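Local structure of glycosyltransferase Gtf1 (Streptococcus pneumoniae, 4PQG) at residues 330-335 with 363-368; 342-347 with 371-376; 349-354 with 385-390; 403-408 with 426-431. The protein belongs to the GT-B glycosyltransferases, combining Rossmann-like domains with an extended beta-sheet domain, and holds uridine-5'-diphosphate in its ligand pocket. All blocks are in the same frame, centred on the assembly; numbering follows the deposited sequence.

Interaction 1: 330-335 with 363-368; sequences SLITAS and DIYGSG. With UDP (uridine-5'-diphosphate), chain C.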
loop_
_atom_site.group_PDB
_atom_site.type_symbol
_atom_site.label_atom_id
_atom_site.label_comp_id
_atom_site.label_asym_id
_atom_site.label_seq_id
_atom_site.Cartn_x
_atom_site.Cartn_y
_atom_site.Cartn_z
ATOM N N SER A 330 13.690 -16.825 18.407
ATOM C CA SER A 330 13.077 -16.519 17.106
ATOM C C SER A 330 13.087 -15.016 16.793
ATOM O O SER A 330 12.667 -14.198 17.611
ATOM C CB SER A 330 11.660 -17.100 17.012
ATOM O OG SER A 330 10.797 -16.494 17.948
ATOM N N LEU A 331 13.557 -14.677 15.592
ATOM C CA LEU A 331 13.623 -13.291 15.127
ATOM C C LEU A 331 12.657 -13.063 13.953
ATOM O O LEU A 331 12.371 -13.977 13.185
ATOM C CB LEU A 331 15.067 -12.923 14.728
ATOM C CG LEU A 331 16.175 -13.227 15.758
ATOM C CD1 LEU A 331 17.562 -13.004 15.169
ATOM C CD2 LEU A 331 16.003 -12.420 17.031
ATOM N N ILE A 332 12.150 -11.841 13.835
ATOM C CA ILE A 332 11.201 -11.507 12.770
ATOM C C ILE A 332 11.500 -10.117 12.175
ATOM O O ILE A 332 12.002 -9.235 12.876
ATOM C CB ILE A 332 9.721 -11.665 13.261
ATOM C CG1 ILE A 332 8.719 -11.343 12.134
ATOM C CG2 ILE A 332 9.465 -10.834 14.508
ATOM C CD1 ILE A 332 7.268 -11.467 12.560
ATOM N N THR A 333 11.265 -9.965 10.870
ATOM C CA THR A 333 11.138 -8.652 10.233
ATOM C C THR A 333 9.981 -8.711 9.240
ATOM O O THR A 333 9.616 -9.794 8.767
ATOM C CB THR A 333 12.440 -8.143 9.573
ATOM O OG1 THR A 333 12.337 -6.730 9.368
ATOM C CG2 THR A 333 12.708 -8.800 8.238
ATOM N N ALA A 334 9.377 -7.560 8.969
ATOM C CA ALA A 334 8.182 -7.514 8.115
ATOM C C ALA A 334 8.202 -6.220 7.326
ATOM O O ALA A 334 8.092 -5.133 7.895
ATOM C CB ALA A 334 6.902 -7.641 8.942
ATOM N N SER A 335 8.403 -6.349 6.018
ATOM C CA SER A 335 8.493 -5.194 5.128
ATOM C C SER A 335 8.436 -5.605 3.670
ATOM O O SER A 335 8.657 -6.781 3.307
ATOM C CB SER A 335 9.791 -4.404 5.385
ATOM O OG SER A 335 10.937 -5.073 4.871
ATOM N N ASP A 363 12.596 -15.174 10.530
ATOM C CA ASP A 363 11.547 -15.209 9.506
ATOM C C ASP A 363 11.345 -13.833 8.898
ATOM O O ASP A 363 11.265 -12.831 9.618
ATOM C CB ASP A 363 10.236 -15.758 10.090
ATOM C CG ASP A 363 10.247 -17.277 10.225
ATOM O OD1 ASP A 363 11.094 -17.948 9.576
ATOM O OD2 ASP A 363 9.399 -17.802 10.979
ATOM N N ILE A 364 11.282 -13.798 7.568
ATOM C CA ILE A 364 11.195 -12.554 6.802
ATOM C C ILE A 364 9.857 -12.494 6.059
ATOM O O ILE A 364 9.624 -13.266 5.130
ATOM C CB ILE A 364 12.388 -12.407 5.812
ATOM C CG1 ILE A 364 13.724 -12.335 6.567
ATOM C CG2 ILE A 364 12.233 -11.169 4.940
ATOM C CD1 ILE A 364 14.955 -12.539 5.687
ATOM N N TYR A 365 8.987 -11.587 6.487
ATOM C CA TYR A 365 7.657 -11.404 5.887
ATOM C C TYR A 365 7.659 -10.235 4.908
ATOM O O TYR A 365 8.323 -9.234 5.138
ATOM C CB TYR A 365 6.617 -11.163 6.977
ATOM C CG TYR A 365 6.358 -12.393 7.813
ATOM C CD1 TYR A 365 5.298 -13.247 7.521
ATOM C CD2 TYR A 365 7.191 -12.716 8.880
ATOM C CE1 TYR A 365 5.064 -14.382 8.270
ATOM C CE2 TYR A 365 6.964 -13.852 9.642
ATOM C CZ TYR A 365 5.908 -14.683 9.327
ATOM O OH TYR A 365 5.690 -15.809 10.084
ATOM N N GLY A 366 6.925 -10.382 3.815
ATOM C CA GLY A 366 6.818 -9.331 2.801
ATOM C C GLY A 366 7.150 -9.835 1.406
ATOM O O GLY A 366 7.524 -10.994 1.233
ATOM N N SER A 367 6.995 -8.962 0.413
ATOM C CA SER A 367 7.324 -9.283 -0.976
ATOM C C SER A 367 8.113 -8.151 -1.578
ATOM O O SER A 367 8.059 -7.029 -1.092
ATOM C CB SER A 367 6.062 -9.492 -1.814
ATOM O OG SER A 367 5.284 -10.512 -1.237
ATOM N N GLY A 368 8.844 -8.446 -2.643
ATOM C CA GLY A 368 9.605 -7.401 -3.329
ATOM C C GLY A 368 10.812 -7.955 -4.053
ATOM O O GLY A 368 11.205 -9.122 -3.834
HETATM N N1 UDP C . 2.633 -6.033 5.839
HETATM C C2 UDP C . 1.782 -7.157 5.769
HETATM N N3 UDP C . 2.308 -8.351 5.538
HETATM C C4 UDP C . 3.623 -8.541 5.359
HETATM C C5 UDP C . 4.500 -7.453 5.413
HETATM C C6 UDP C . 3.963 -6.185 5.666
HETATM O O2 UDP C . 0.541 -7.047 5.934
HETATM O O4 UDP C . 4.037 -9.703 5.148
HETATM C "C1'" UDP C . 2.025 -4.728 6.138
HETATM C "C2'" UDP C . 2.354 -4.355 7.581
HETATM O "O2'" UDP C . 1.437 -4.902 8.549
HETATM C "C3'" UDP C . 2.338 -2.836 7.595
HETATM C "C4'" UDP C . 2.644 -2.454 6.149
HETATM O "O4'" UDP C . 2.590 -3.662 5.373
HETATM O "O3'" UDP C . 1.038 -2.346 7.946
HETATM C "C5'" UDP C . 4.037 -1.848 5.980
HETATM O "O5'" UDP C . 4.030 -0.547 6.540
HETATM P PA UDP C . 5.379 0.150 7.057
HETATM O O1A UDP C . 5.044 1.525 7.570
HETATM O O2A UDP C . 6.040 -0.830 7.996
HETATM O O3A UDP C . 6.419 0.147 5.823
HETATM P PB UDP C . 6.349 0.849 4.376
HETATM O O1B UDP C . 7.747 1.384 4.168
HETATM O O2B UDP C . 5.947 -0.266 3.424
HETATM O O3B UDP C . 5.342 1.977 4.498
#
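Tyr365 and Ile332 meet across two adjacent parallel strands, and the tyrosine shows how one side chain can serve several neighbours at once. Its CB lies 4.0 Å from CB of Ala334, the residue it pairs with, and 3.5 Å from O4 of uridine-5'-diphosphate. Because CG is anti to the carbonyl carbon (chi1 -69°), the ring leans back along the strand toward Asp363. CD2 then packs 3.8 Å from Ile332 CG1, while the carbonyl oxygen of Thr333 sits in the ring plane at that edge. Further out, CE2 touches Ile332 CD1 at 3.8 Å in an oblique crossing, and the hydroxyl finally bonds to that of Tyr402, which also binds Asp363 OD2. Helix 343-353 connects the two strands in a beta-alpha-beta unit of the Rossmann-like sheet. Four backbone hydrogen bonds join them, among them a nearly straight one from Tyr365 N to Thr333 O (3.0 Å). On the other face, Thr333 CG2 and Ile364 CG1 lie side by side at 4.0 Å; the threonine hydroxyl is used elsewhere, on Leu406 O. Where the strand ends, Gly366 takes backbone angles that suit glycine. Its CA-H points almost straight at Ser335 O, with a CA to O distance of 3.2 Å, and its N lies 3.3 Å from O4 of the uridine-5'-diphosphate.

Interaction 2: 342-347 with 371-376; sequences HIDWLV and DSLLRE
Two leucine torsions place the methyls that join this pair of helices: Leu374 holds CG anti to its carbonyl carbon (chi1 -62°), whereas in Leu373 it is anti to the backbone N (chi1 174°). The neighbouring residues thereby send their methyls to different parts of one target, the N-terminal part of helix 343-353. Both helices pack on the same face of the parallel sheet of a Rossmann-like domain, as successive beta-alpha-beta crossovers place them, and they run within 12° of each other with axes 10.0 Å apart. At that separation the gap is bridged mainly by the long reach of Leu374. Its CD1 meets Ile343 CG2 at 3.9 Å, the two side chains crossing at about a right angle, and its CD2 approaches Val347 CG2 at 4.3 Å. Ile343 and Val347 also rest on Ile364 of strand 361-365, which joins the helix pair to the sheet beneath. The contact is purely van der Waals, with no hydrogen bond between the segments. Toward its more exposed margin, Leu373 CD2 lies 4.1 Å from Asp344 CB. Deeper in, Leu374 CD2 presses on the helix backbone itself, only 3.6 Å from Asp344 N.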
loop_
_atom_site.group_PDB
_atom_site.type_symbol
_atom_site.label_atom_id
_atom_site.label_comp_id
_atom_site.label_asym_id
_atom_site.label_seq_id
_atom_site.Cartn_x
_atom_site.Cartn_y
_atom_site.Cartn_z
ATOM N N HIS A 342 17.029 -2.806 3.545
ATOM C CA HIS A 342 18.330 -3.465 3.768
ATOM C C HIS A 342 18.241 -4.756 4.518
ATOM O O HIS A 342 19.057 -5.019 5.419
ATOM C CB HIS A 342 19.297 -2.539 4.507
ATOM C CG HIS A 342 19.426 -1.180 3.887
ATOM N ND1 HIS A 342 20.240 -0.934 2.837
ATOM C CD2 HIS A 342 18.804 0.025 4.198
ATOM C CE1 HIS A 342 20.149 0.368 2.497
ATOM N NE2 HIS A 342 19.271 0.956 3.336
ATOM N N ILE A 343 17.265 -5.587 4.161
ATOM C CA ILE A 343 17.089 -6.867 4.838
ATOM C C ILE A 343 18.342 -7.732 4.683
ATOM O O ILE A 343 18.634 -8.556 5.557
ATOM C CB ILE A 343 15.798 -7.583 4.404
ATOM C CG1 ILE A 343 14.574 -6.737 4.783
ATOM C CG2 ILE A 343 15.678 -8.943 5.078
ATOM C CD1 ILE A 343 13.285 -7.214 4.156
ATOM N N ASP A 344 19.106 -7.502 3.611
ATOM C CA ASP A 344 20.343 -8.265 3.397
ATOM C C ASP A 344 21.340 -8.088 4.535
ATOM O O ASP A 344 21.997 -9.047 4.937
ATOM C CB ASP A 344 20.979 -7.978 2.034
ATOM C CG ASP A 344 21.265 -6.508 1.819
ATOM O OD1 ASP A 344 20.330 -5.698 2.017
ATOM O OD2 ASP A 344 22.415 -6.168 1.450
ATOM N N TRP A 345 21.429 -6.872 5.071
ATOM C CA TRP A 345 22.224 -6.619 6.269
ATOM C C TRP A 345 21.752 -7.427 7.441
ATOM O O TRP A 345 22.581 -7.967 8.188
ATOM C CB TRP A 345 22.259 -5.132 6.615
ATOM C CG TRP A 345 22.873 -4.251 5.550
ATOM C CD1 TRP A 345 23.647 -4.640 4.463
ATOM C CD2 TRP A 345 22.816 -2.782 5.463
ATOM N NE1 TRP A 345 24.037 -3.554 3.726
ATOM C CE2 TRP A 345 23.576 -2.413 4.263
ATOM C CE3 TRP A 345 22.210 -1.781 6.214
ATOM C CZ2 TRP A 345 23.722 -1.093 3.859
ATOM C CZ3 TRP A 345 22.351 -0.450 5.793
ATOM C CH2 TRP A 345 23.099 -0.117 4.643
ATOM N N LEU A 346 20.431 -7.544 7.623
ATOM C CA LEU A 346 19.892 -8.361 8.712
ATOM C C LEU A 346 20.211 -9.842 8.548
ATOM O O LEU A 346 20.551 -10.524 9.533
ATOM C CB LEU A 346 18.367 -8.197 8.851
ATOM C CG LEU A 346 17.870 -6.798 9.220
ATOM C CD1 LEU A 346 16.349 -6.814 9.297
ATOM C CD2 LEU A 346 18.485 -6.356 10.545
ATOM N N VAL A 347 20.075 -10.348 7.324
ATOM C CA VAL A 347 20.358 -11.753 7.067
ATOM C C VAL A 347 21.820 -12.074 7.435
ATOM O O VAL A 347 22.075 -13.024 8.192
ATOM C CB VAL A 347 20.020 -12.175 5.608
ATOM C CG1 VAL A 347 20.535 -13.575 5.305
ATOM C CG2 VAL A 347 18.514 -12.132 5.373
ATOM N N ASP A 371 13.970 -10.268 -2.956
ATOM C CA ASP A 371 13.907 -11.711 -2.694
ATOM C C ASP A 371 15.019 -12.525 -3.363
ATOM O O ASP A 371 15.544 -13.458 -2.749
ATOM C CB ASP A 371 12.523 -12.325 -2.983
ATOM C CG ASP A 371 12.023 -12.063 -4.401
ATOM O OD1 ASP A 371 12.782 -11.582 -5.272
ATOM O OD2 ASP A 371 10.828 -12.338 -4.644
ATOM N N SER A 372 15.379 -12.183 -4.602
ATOM C CA SER A 372 16.456 -12.896 -5.289
ATOM C C SER A 372 17.786 -12.793 -4.540
ATOM O O SER A 372 18.432 -13.809 -4.284
ATOM C CB SER A 372 16.616 -12.419 -6.732
ATOM O OG SER A 372 15.433 -12.655 -7.468
ATOM N N LEU A 373 18.195 -11.574 -4.186
ATOM C CA LEU A 373 19.392 -11.387 -3.377
ATOM C C LEU A 373 19.315 -12.145 -2.047
ATOM O O LEU A 373 20.274 -12.813 -1.658
ATOM C CB LEU A 373 19.689 -9.890 -3.158
ATOM C CG LEU A 373 20.832 -9.533 -2.202
ATOM C CD1 LEU A 373 22.152 -10.175 -2.635
ATOM C CD2 LEU A 373 20.997 -8.021 -2.071
ATOM N N LEU A 374 18.170 -12.071 -1.368
ATOM C CA LEU A 374 18.029 -12.685 -0.055
ATOM C C LEU A 374 18.189 -14.220 -0.097
ATOM O O LEU A 374 18.893 -14.792 0.735
ATOM C CB LEU A 374 16.712 -12.275 0.605
ATOM C CG LEU A 374 16.480 -10.791 0.910
ATOM C CD1 LEU A 374 15.153 -10.637 1.650
ATOM C CD2 LEU A 374 17.623 -10.166 1.709
ATOM N N ARG A 375 17.532 -14.858 -1.069
ATOM C CA ARG A 375 17.695 -16.284 -1.341
ATOM C C ARG A 375 19.150 -16.664 -1.649
ATOM O O ARG A 375 19.623 -17.720 -1.226
ATOM C CB ARG A 375 16.805 -16.699 -2.513
ATOM C CG ARG A 375 15.338 -16.794 -2.155
ATOM C CD ARG A 375 14.541 -17.550 -3.202
ATOM N NE ARG A 375 14.226 -16.709 -4.358
ATOM C CZ ARG A 375 13.103 -16.002 -4.507
ATOM N NH1 ARG A 375 12.926 -15.278 -5.602
ATOM N NH2 ARG A 375 12.152 -16.021 -3.574
ATOM N N GLU A 376 19.838 -15.802 -2.392
ATOM C CA GLU A 376 21.235 -16.004 -2.739
ATOM C C GLU A 376 22.150 -15.998 -1.499
ATOM O O GLU A 376 22.979 -16.898 -1.345
ATOM C CB GLU A 376 21.664 -14.967 -3.777
ATOM C CG GLU A 376 23.151 -14.899 -4.066
ATOM C CD GLU A 376 23.501 -13.681 -4.913
ATOM O OE1 GLU A 376 22.932 -13.543 -6.017
ATOM O OE2 GLU A 376 24.336 -12.859 -4.469
#

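Interaction 3: 349-354 with 385-390; sequences AVIEAH and DYIQLK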
loop_
_atom_site.group_PDB
_atom_site.type_symbol
_atom_site.label_atom_id
_atom_site.label_comp_id
_atom_site.label_asym_id
_atom_site.label_seq_id
_atom_site.Cartn_x
_atom_site.Cartn_y
_atom_site.Cartn_z
ATOM N N ALA A 349 23.795 -10.411 9.458
ATOM C CA ALA A 349 23.913 -10.261 10.901
ATOM C C ALA A 349 23.434 -11.516 11.626
ATOM O O ALA A 349 24.092 -11.983 12.576
ATOM C CB ALA A 349 23.137 -9.042 11.376
ATOM N N VAL A 350 22.310 -12.065 11.171
ATOM C CA VAL A 350 21.737 -13.270 11.769
ATOM C C VAL A 350 22.645 -14.485 11.544
ATOM O O VAL A 350 22.865 -15.252 12.474
ATOM C CB VAL A 350 20.273 -13.522 11.324
ATOM C CG1 VAL A 350 19.745 -14.856 11.843
ATOM C CG2 VAL A 350 19.386 -12.396 11.832
ATOM N N ILE A 351 23.183 -14.637 10.332
ATOM C CA ILE A 351 24.186 -15.676 10.039
ATOM C C ILE A 351 25.356 -15.621 11.026
ATOM O O ILE A 351 25.817 -16.657 11.510
ATOM C CB ILE A 351 24.713 -15.589 8.581
ATOM C CG1 ILE A 351 23.591 -15.910 7.591
ATOM C CG2 ILE A 351 25.913 -16.519 8.350
ATOM C CD1 ILE A 351 23.882 -15.409 6.187
ATOM N N GLU A 352 25.805 -14.408 11.328
ATOM C CA GLU A 352 26.933 -14.176 12.215
ATOM C C GLU A 352 26.570 -14.486 13.669
ATOM O O GLU A 352 27.303 -15.209 14.352
ATOM C CB GLU A 352 27.430 -12.734 12.044
ATOM C CG GLU A 352 28.655 -12.344 12.853
ATOM C CD GLU A 352 29.951 -12.986 12.361
ATOM O OE1 GLU A 352 30.022 -13.427 11.188
ATOM O OE2 GLU A 352 30.906 -13.033 13.168
ATOM N N ALA A 353 25.435 -13.964 14.131
ATOM C CA ALA A 353 24.981 -14.195 15.499
ATOM C C ALA A 353 24.726 -15.676 15.757
ATOM O O ALA A 353 24.906 -16.161 16.882
ATOM C CB ALA A 353 23.737 -13.374 15.807
ATOM N N HIS A 354 24.323 -16.385 14.707
ATOM C CA HIS A 354 24.020 -17.813 14.770
ATOM C C HIS A 354 25.222 -18.656 15.162
ATOM O O HIS A 354 25.070 -19.781 15.635
ATOM C CB HIS A 354 23.468 -18.253 13.422
ATOM C CG HIS A 354 23.088 -19.701 13.353
ATOM N ND1 HIS A 354 23.917 -20.639 12.873
ATOM C CD2 HIS A 354 21.918 -20.356 13.709
ATOM C CE1 HIS A 354 23.311 -21.837 12.924
ATOM N NE2 HIS A 354 22.088 -21.661 13.434
ATOM N N ASP A 385 17.724 -23.591 6.820
ATOM C CA ASP A 385 17.024 -24.233 7.924
ATOM C C ASP A 385 16.637 -23.265 9.031
ATOM O O ASP A 385 15.759 -23.576 9.832
ATOM C CB ASP A 385 17.835 -25.415 8.488
ATOM C CG ASP A 385 17.828 -26.626 7.559
ATOM O OD1 ASP A 385 16.999 -26.672 6.618
ATOM O OD2 ASP A 385 18.656 -27.538 7.772
ATOM N N TYR A 386 17.270 -22.094 9.060
ATOM C CA TYR A 386 17.000 -21.114 10.116
ATOM C C TYR A 386 16.672 -19.678 9.664
ATOM O O TYR A 386 16.296 -18.838 10.496
ATOM C CB TYR A 386 18.117 -21.135 11.167
ATOM C CG TYR A 386 19.456 -20.541 10.765
ATOM C CD1 TYR A 386 19.794 -19.241 11.127
ATOM C CD2 TYR A 386 20.411 -21.299 10.078
ATOM C CE1 TYR A 386 21.022 -18.690 10.785
ATOM C CE2 TYR A 386 21.652 -20.759 9.737
ATOM C CZ TYR A 386 21.948 -19.453 10.096
ATOM O OH TYR A 386 23.166 -18.894 9.777
ATOM N N ILE A 387 16.836 -19.399 8.369
ATOM C CA ILE A 387 16.400 -18.125 7.769
ATOM C C ILE A 387 15.475 -18.415 6.582
ATOM O O ILE A 387 15.874 -19.111 5.628
ATOM C CB ILE A 387 17.583 -17.222 7.327
ATOM C CG1 ILE A 387 18.556 -16.995 8.489
ATOM C CG2 ILE A 387 17.075 -15.862 6.835
ATOM C CD1 ILE A 387 19.871 -16.338 8.114
ATOM N N GLN A 388 14.245 -17.894 6.653
ATOM C CA GLN A 388 13.211 -18.171 5.641
ATOM C C GLN A 388 12.351 -16.955 5.249
ATOM O O GLN A 388 12.047 -16.097 6.077
ATOM C CB GLN A 388 12.304 -19.322 6.090
ATOM C CG GLN A 388 12.977 -20.685 6.009
ATOM C CD GLN A 388 12.289 -21.749 6.844
ATOM O OE1 GLN A 388 11.144 -21.583 7.278
ATOM N NE2 GLN A 388 13.001 -22.861 7.082
ATOM N N LEU A 389 11.982 -16.919 3.970
ATOM C CA LEU A 389 11.079 -15.925 3.410
ATOM C C LEU A 389 9.675 -16.490 3.475
ATOM O O LEU A 389 9.394 -17.558 2.936
ATOM C CB LEU A 389 11.444 -15.625 1.952
ATOM C CG LEU A 389 12.543 -14.614 1.586
ATOM C CD1 LEU A 389 13.835 -14.854 2.348
ATOM C CD2 LEU A 389 12.808 -14.647 0.087
ATOM N N LYS A 390 8.797 -15.762 4.137
ATOM C CA LYS A 390 7.451 -16.252 4.393
ATOM C C LYS A 390 6.418 -15.702 3.419
ATOM O O LYS A 390 5.290 -16.165 3.410
ATOM C CB LYS A 390 7.032 -15.916 5.823
ATOM C CG LYS A 390 7.999 -16.422 6.889
ATOM C CD LYS A 390 8.102 -17.944 6.889
ATOM C CE LYS A 390 6.994 -18.539 7.737
ATOM N NZ LYS A 390 6.843 -20.001 7.467
#
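His354 and Tyr386 stack face to face, their ring centroids 3.6 Å apart and their planes only 11° from parallel. The rings lie almost squarely over one another, with a small shift that sets His354 CD2 above the centre of the tyrosine ring and Tyr386 CZ toward the rim of the imidazole. The closest pair, His354 CG and Tyr386 CE1, is separated by 3.4 Å. Both rings nevertheless remain partly exposed, so the stacked part is also the solvent side. The histidine reaches the tyrosine face with CG anti to the backbone N (chi1 -179°). The phenol crosses Ile351 at about a right angle, and its OH comes to 3.4 Å from Ile351 CA, which lies at the ring edge, near its plane. Behind the rings, the more buried part is ordinary aliphatic packing. Ile387 CD1 fits between two residues of the helix, 3.8 Å from Ile351 CG1 and 4.0 Å from Val350 CG1. Strand 387-391 is the outermost on this side of the sheet and pairs with strand 361-365, whose Phe362 touches both Val350 and Ile387. Helix 371-380 packs alongside through Ile377 and Ile378, while helix 458-474 meets helix 343-353 at Ala349 and Ala353.

Interaction 4: 403-408 with 426-431; sequences EVYLTA and LPLIGF
Tyr405 and Leu428 pair across two parallel strands, and their rotamers decide how they share one face of the sheet. Tyr405 has CG anti to the backbone N (chi1 -174°), which carries the ring away from the partner strand and leaves CB to be met by Leu428 CD2 at 3.6 Å. Leu428, with CG anti to its carbonyl carbon (chi1 -46°), leans toward it. Leu426 CD1 comes in at the edge of the tyrosine ring, 4.0 Å from CB, and the distant hydroxyl bonds to Thr417 OG1 and Ala334 N. Helix 416-423 links the two strands in a beta-alpha-beta crossover of the Rossmann-like domain, and three backbone hydrogen bonds hold them in register. On the reverse face Leu406 and Ile429 lie side by side, with Leu406 CD2 3.9 Å from Ile429 CB, while Ile429 CD1 reaches on to Val404 CG1 at 4.1 Å. Thr407 tucks CG2 between its own N and carbonyl carbon, placing the methyl 3.5 Å from Ile429 O and turning OG1 to Ser409 N. Beyond the last backbone hydrogen bond a water molecule bridges the strands: it accepts from Phe431 N (2.9 Å) and also binds Thr407 OG1 and, weakly, Thr407 O. The Phe431 ring presents its edge to Ala408 O, which lies in the ring plane 3.3 Å from CE2, and packs edge-to-face with Tyr465.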
loop_
_atom_site.group_PDB
_atom_site.type_symbol
_atom_site.label_atom_id
_atom_site.label_comp_id
_atom_site.label_asym_id
_atom_site.label_seq_id
_atom_site.Cartn_x
_atom_site.Cartn_y
_atom_site.Cartn_z
ATOM N N GLU A 403 10.165 -13.617 19.403
ATOM C CA GLU A 403 10.756 -12.952 20.539
ATOM C C GLU A 403 11.197 -11.521 20.277
ATOM O O GLU A 403 10.898 -10.635 21.085
ATOM C CB GLU A 403 11.883 -13.793 21.135
ATOM C CG GLU A 403 11.350 -15.021 21.865
ATOM C CD GLU A 403 12.427 -15.809 22.585
ATOM O OE1 GLU A 403 13.607 -15.745 22.172
ATOM O OE2 GLU A 403 12.084 -16.506 23.565
ATOM N N VAL A 404 11.886 -11.293 19.155
ATOM C CA VAL A 404 12.495 -9.996 18.878
ATOM C C VAL A 404 12.282 -9.605 17.406
ATOM O O VAL A 404 12.338 -10.459 16.522
ATOM C CB VAL A 404 14.015 -10.004 19.178
ATOM C CG1 VAL A 404 14.663 -8.656 18.816
ATOM C CG2 VAL A 404 14.292 -10.348 20.645
ATOM N N TYR A 405 12.056 -8.315 17.173
ATOM C CA TYR A 405 11.897 -7.766 15.827
ATOM C C TYR A 405 13.179 -7.037 15.422
ATOM O O TYR A 405 13.719 -6.268 16.215
ATOM C CB TYR A 405 10.708 -6.784 15.778
ATOM C CG TYR A 405 10.403 -6.281 14.376
ATOM C CD1 TYR A 405 9.406 -6.875 13.603
ATOM C CD2 TYR A 405 11.120 -5.211 13.821
ATOM C CE1 TYR A 405 9.139 -6.427 12.309
ATOM C CE2 TYR A 405 10.867 -4.765 12.527
ATOM C CZ TYR A 405 9.878 -5.376 11.780
ATOM O OH TYR A 405 9.627 -4.934 10.496
ATOM N N LEU A 406 13.620 -7.265 14.181
ATOM C CA LEU A 406 14.784 -6.588 13.571
ATOM C C LEU A 406 14.436 -5.686 12.364
ATOM O O LEU A 406 13.651 -6.056 11.517
ATOM C CB LEU A 406 15.785 -7.636 13.075
ATOM C CG LEU A 406 16.310 -8.711 14.027
ATOM C CD1 LEU A 406 17.304 -9.592 13.280
ATOM C CD2 LEU A 406 16.959 -8.059 15.242
ATOM N N THR A 407 15.091 -4.531 12.277
ATOM C CA THR A 407 14.946 -3.605 11.154
ATOM C C THR A 407 16.319 -3.015 10.906
ATOM O O THR A 407 17.037 -2.661 11.853
ATOM C CB THR A 407 13.925 -2.463 11.445
ATOM O OG1 THR A 407 14.132 -1.383 10.518
ATOM C CG2 THR A 407 14.095 -1.910 12.875
ATOM N N ALA A 408 16.667 -2.959 9.624
ATOM C CA ALA A 408 17.847 -2.278 9.114
ATOM C C ALA A 408 17.435 -1.162 8.153
ATOM O O ALA A 408 18.241 -0.671 7.367
ATOM C CB ALA A 408 18.738 -3.285 8.418
ATOM N N LEU A 426 7.150 -7.086 21.167
ATOM C CA LEU A 426 8.472 -7.410 20.622
ATOM C C LEU A 426 9.433 -6.293 20.915
ATOM O O LEU A 426 9.127 -5.126 20.644
ATOM C CB LEU A 426 8.418 -7.687 19.109
ATOM C CG LEU A 426 7.591 -8.889 18.636
ATOM C CD1 LEU A 426 7.617 -9.016 17.120
ATOM C CD2 LEU A 426 8.081 -10.172 19.272
ATOM N N PRO A 427 10.601 -6.638 21.488
ATOM C CA PRO A 427 11.699 -5.681 21.510
ATOM C C PRO A 427 12.121 -5.399 20.075
ATOM O O PRO A 427 11.944 -6.261 19.209
ATOM C CB PRO A 427 12.818 -6.445 22.237
ATOM C CG PRO A 427 12.091 -7.470 23.047
ATOM C CD PRO A 427 10.973 -7.907 22.144
ATOM N N LEU A 428 12.658 -4.206 19.834
ATOM C CA LEU A 428 13.119 -3.818 18.498
ATOM C C LEU A 428 14.623 -3.562 18.491
ATOM O O LEU A 428 15.145 -2.924 19.396
ATOM C CB LEU A 428 12.387 -2.558 18.013
ATOM C CG LEU A 428 10.867 -2.447 18.155
ATOM C CD1 LEU A 428 10.388 -1.125 17.578
ATOM C CD2 LEU A 428 10.164 -3.596 17.462
ATOM N N ILE A 429 15.319 -4.047 17.467
ATOM C CA ILE A 429 16.710 -3.618 17.224
ATOM C C ILE A 429 16.790 -2.923 15.863
ATOM O O ILE A 429 16.505 -3.544 14.847
ATOM C CB ILE A 429 17.702 -4.810 17.272
ATOM C CG1 ILE A 429 17.629 -5.533 18.629
ATOM C CG2 ILE A 429 19.114 -4.328 16.969
ATOM C CD1 ILE A 429 18.384 -6.859 18.672
ATOM N N GLY A 430 17.167 -1.646 15.850
ATOM C CA GLY A 430 17.245 -0.891 14.604
ATOM C C GLY A 430 18.230 0.255 14.614
ATOM O O GLY A 430 18.848 0.559 15.643
ATOM N N PHE A 431 18.380 0.899 13.463
ATOM C CA PHE A 431 19.267 2.051 13.351
ATOM C C PHE A 431 18.725 3.269 14.099
ATOM O O PHE A 431 17.504 3.477 14.170
ATOM C CB PHE A 431 19.467 2.430 11.887
ATOM C CG PHE A 431 20.406 1.532 11.132
ATOM C CD1 PHE A 431 21.744 1.385 11.522
ATOM C CD2 PHE A 431 19.974 0.870 9.981
ATOM C CE1 PHE A 431 22.612 0.585 10.790
ATOM C CE2 PHE A 431 20.845 0.062 9.255
ATOM C CZ PHE A 431 22.165 -0.077 9.660
HETATM O O HOH W 1 16.593 0.307 11.241
#

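Followed from the N terminus, the chain illustrates how a Rossmann-like domain is laced together by overlapping loops. Strand 330-334 opens interaction 1; before strand 361-365 closes it, helix 343-353 has begun interactions 2 and 3. These close later, at helix 371-380 and at the start of strand 387-391, so the three contacts cross one another and none nests inside another. Interaction 4 opens only after all are closed and follows in series, yet strand 404-406 returns beside strand 330-334, putting it in the same sheet. Interactions 1 and 4 thus knit strands, while interactions 2 and 3 fix helix 343-353 to the next helix and to the outermost strand.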